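Local coordinates for putative NADP oxidoreductase BF3122 (Bacteroides fragilis, PDB 3D1L), which is a putative NADP-dependent oxidoreductase that probably binds the dinucleotide in a Rossmann-type domain, with its substrate and physiological role not established, at residues B[189-194]-B[249-254]. Residues are numbered along the deposited sequence; the frame is centred on the assembly and turned at random.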
ATOM      1  N   TYR B 189      -0.260   5.898   0.702  1.00 39.59           N
ATOM      2  CA  TYR B 189       0.698   5.409  -0.299  1.00 39.58           C
ATOM      3  C   TYR B 189       0.986   6.478  -1.324  1.00 40.11           C
ATOM      4  O   TYR B 189       2.130   6.615  -1.764  1.00 40.58           O
ATOM      5  CB  TYR B 189       0.177   4.178  -1.076  1.00 39.13           C
ATOM      6  CG  TYR B 189      -0.238   2.961  -0.260  1.00 38.07           C
ATOM      7  CD1 TYR B 189       0.208   2.757   1.049  1.00 38.11           C
ATOM      8  CD2 TYR B 189      -1.060   1.999  -0.837  1.00 38.85           C
ATOM      9  CE1 TYR B 189      -0.200   1.645   1.771  1.00 38.24           C
ATOM     10  CE2 TYR B 189      -1.453   0.877  -0.153  1.00 40.01           C
ATOM     11  CZ  TYR B 189      -1.038   0.700   1.154  1.00 39.60           C
ATOM     12  OH  TYR B 189      -1.474  -0.444   1.805  1.00 39.66           O
ATOM     13  N   ALA B 190      -0.061   7.205  -1.736  1.00 40.87           N
ATOM     14  CA  ALA B 190       0.055   8.259  -2.766  1.00 40.88           C
ATOM     15  C   ALA B 190       0.911   9.442  -2.318  1.00 41.52           C
ATOM     16  O   ALA B 190       1.689   9.973  -3.108  1.00 41.97           O
ATOM     17  CB  ALA B 190      -1.310   8.732  -3.210  1.00 40.53           C
ATOM     18  N   LEU B 191       0.730   9.860  -1.063  1.00 41.53           N
ATOM     19  CA  LEU B 191       1.516  10.921  -0.446  1.00 41.69           C
ATOM     20  C   LEU B 191       2.975  10.504  -0.295  1.00 42.24           C
ATOM     21  O   LEU B 191       3.857  11.265  -0.662  1.00 42.75           O
ATOM     22  CB  LEU B 191       0.944  11.308   0.913  1.00 41.00           C
ATOM     23  CG  LEU B 191      -0.436  11.972   0.897  1.00 40.49           C
ATOM     24  CD1 LEU B 191      -0.878  12.244   2.316  1.00 39.18           C
ATOM     25  CD2 LEU B 191      -0.407  13.253   0.064  1.00 41.11           C
ATOM     26  N   ALA B 192       3.219   9.308   0.240  1.00 42.37           N
ATOM     27  CA  ALA B 192       4.570   8.760   0.297  1.00 43.25           C
ATOM     28  C   ALA B 192       5.204   8.821  -1.092  1.00 43.92           C
ATOM     29  O   ALA B 192       6.329   9.300  -1.212  1.00 45.18           O
ATOM     30  CB  ALA B 192       4.572   7.342   0.836  1.00 42.56           C
ATOM     31  N   ALA B 193       4.485   8.374  -2.132  1.00 43.79           N
ATOM     32  CA  ALA B 193       4.980   8.455  -3.512  1.00 44.57           C
ATOM     33  C   ALA B 193       5.313   9.878  -3.962  1.00 44.99           C
ATOM     34  O   ALA B 193       6.323  10.086  -4.631  1.00 44.87           O
ATOM     35  CB  ALA B 193       3.994   7.811  -4.516  1.00 43.61           C
ATOM     36  N   GLU B 194       4.439  10.834  -3.631  1.00 45.47           N
ATOM     37  CA  GLU B 194       4.655  12.246  -3.968  1.00 46.12           C
ATOM     38  C   GLU B 194       5.948  12.741  -3.358  1.00 45.92           C
ATOM     39  O   GLU B 194       6.721  13.455  -4.007  1.00 45.77           O
ATOM     40  CB  GLU B 194       3.495  13.130  -3.484  1.00 46.03           C
ATOM     41  CG  GLU B 194       2.253  13.068  -4.372  1.00 46.81           C
ATOM     42  CD  GLU B 194       1.137  13.998  -3.892  1.00 47.53           C
ATOM     43  OE1 GLU B 194      -0.060  13.701  -4.168  1.00 49.76           O
ATOM     44  OE2 GLU B 194       1.454  15.025  -3.247  1.00 49.47           O
ATOM     45  N   PRO B 249       1.674  22.842   3.380  1.00 57.39           N
ATOM     46  CA  PRO B 249       0.822  23.069   4.554  1.00 56.91           C
ATOM     47  C   PRO B 249      -0.281  22.009   4.769  1.00 56.27           C
ATOM     48  O   PRO B 249      -0.475  21.549   5.897  1.00 56.00           O
ATOM     49  CB  PRO B 249       0.193  24.438   4.266  1.00 56.86           C
ATOM     50  CG  PRO B 249       1.194  25.144   3.469  1.00 57.02           C
ATOM     51  CD  PRO B 249       1.916  24.101   2.647  1.00 57.56           C
ATOM     52  N   ALA B 250      -0.990  21.630   3.707  1.00 55.78           N
ATOM     53  CA  ALA B 250      -2.091  20.664   3.834  1.00 55.24           C
ATOM     54  C   ALA B 250      -1.560  19.279   4.202  1.00 55.06           C
ATOM     55  O   ALA B 250      -2.134  18.588   5.050  1.00 54.36           O
ATOM     56  CB  ALA B 250      -2.923  20.601   2.561  1.00 55.06           C
HETATM   57  N   MSE B 251      -0.461  18.881   3.572  1.00 55.01           N
HETATM   58  CA  MSE B 251       0.157  17.606   3.904  1.00 55.62           C
HETATM   59  C   MSE B 251       0.791  17.648   5.294  1.00 55.89           C
HETATM   60  O   MSE B 251       0.794  16.647   6.007  1.00 56.37           O
HETATM   61  CB  MSE B 251       1.196  17.211   2.866  1.00 56.12           C
HETATM   62  CG  MSE B 251       1.495  15.734   2.882  1.00 55.71           C
HETATM   63 SE   MSE B 251       2.906  15.286   1.685  0.50 55.49          SE
HETATM   64  CE  MSE B 251       2.205  16.083   0.079  1.00 55.32           C
ATOM     65  N   GLN B 252       1.311  18.814   5.659  1.00 55.64           N
ATOM     66  CA  GLN B 252       1.906  19.055   6.957  1.00 55.70           C
ATOM     67  C   GLN B 252       0.846  18.932   8.068  1.00 56.26           C
ATOM     68  O   GLN B 252       1.091  18.285   9.090  1.00 56.64           O
ATOM     69  CB  GLN B 252       2.544  20.450   6.946  1.00 55.58           C
ATOM     70  CG  GLN B 252       3.407  20.809   8.127  1.00 55.05           C
ATOM     71  CD  GLN B 252       3.930  22.260   8.058  1.00 55.88           C
ATOM     72  OE1 GLN B 252       5.148  22.497   8.093  1.00 56.39           O
ATOM     73  NE2 GLN B 252       3.012  23.227   7.966  1.00 52.57           N
ATOM     74  N   ARG B 253      -0.330  19.526   7.859  1.00 56.02           N
ATOM     75  CA  ARG B 253      -1.427  19.430   8.830  1.00 56.46           C
ATOM     76  C   ARG B 253      -1.959  17.987   8.994  1.00 55.98           C
ATOM     77  O   ARG B 253      -2.290  17.574  10.113  1.00 55.95           O
ATOM     78  CB  ARG B 253      -2.559  20.434   8.502  1.00 56.33           C
ATOM     79  CG  ARG B 253      -3.633  20.615   9.611  1.00 56.98           C
ATOM     80  CD  ARG B 253      -4.853  21.416   9.122  1.00 57.18           C
ATOM     81  NE  ARG B 253      -6.045  21.230   9.972  1.00 59.94           N
ATOM     82  CZ  ARG B 253      -7.145  21.990   9.940  1.00 58.46           C
ATOM     83  NH1 ARG B 253      -7.222  23.018   9.101  1.00 59.04           N
ATOM     84  NH2 ARG B 253      -8.172  21.726  10.750  1.00 56.38           N
ATOM     85  N   LEU B 254      -2.034  17.229   7.894  1.00 55.62           N
ATOM     86  CA  LEU B 254      -2.458  15.823   7.947  1.00 55.07           C
ATOM     87  C   LEU B 254      -1.520  15.005   8.838  1.00 55.24           C
ATOM     88  O   LEU B 254      -1.970  14.237   9.711  1.00 55.16           O
ATOM     89  CB  LEU B 254      -2.514  15.185   6.549  1.00 54.29           C
ATOM     90  CG  LEU B 254      -3.758  15.467   5.718  1.00 54.76           C
ATOM     91  CD1 LEU B 254      -3.626  14.827   4.352  1.00 54.25           C
ATOM     92  CD2 LEU B 254      -5.051  15.002   6.461  1.00 50.14           C
TER
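The carboxylate of E194 is gripped from the second subunit and brushed by selenomethionine M251: its OE1 takes part in a salt bridge with NE of R265 of that neighbouring chain, while its OE2 lies 3.6 Å from M251 CE. Both oxygens have hydrogen-bond partners beyond the two segments, so the methyl group meets a carboxylate that is already satisfied. The contact joins two helices of the C-terminal helical domain, which belongs to the 6PGD_C clan: the long helix 168-198 and the last helix, 249-264. Their local axes come no nearer than 12.6 Å, at an angle of 129°, a wide spacing bridged by side chains reaching in from both helices; even L191 and M251, the nearest pair, have CA atoms 8.1 Å apart. These two span the gap together. The M251 chain runs outward with CG pointing opposite the backbone N (chi1 -160°), and the bend at chi3 (-54°) turns CE toward E194 OE2 and L191 CD2. There the methyl sits 3.9 Å from L191 CD2, and the two side chains, each reaching toward the other's helix, lie alongside each other. At the start of helix 249-264, the backbone N of M251 is hydrogen-bonded to D248 OD1. R265 of the second subunit also packs on L191 and M251, making this buried contact part of the dimer interface as well as a join between helices. One turn further along helix 249-264, L254 adds a looser touch: L191 CD1 lies between M251 CG and L254 CD1, 4.3 Å from each.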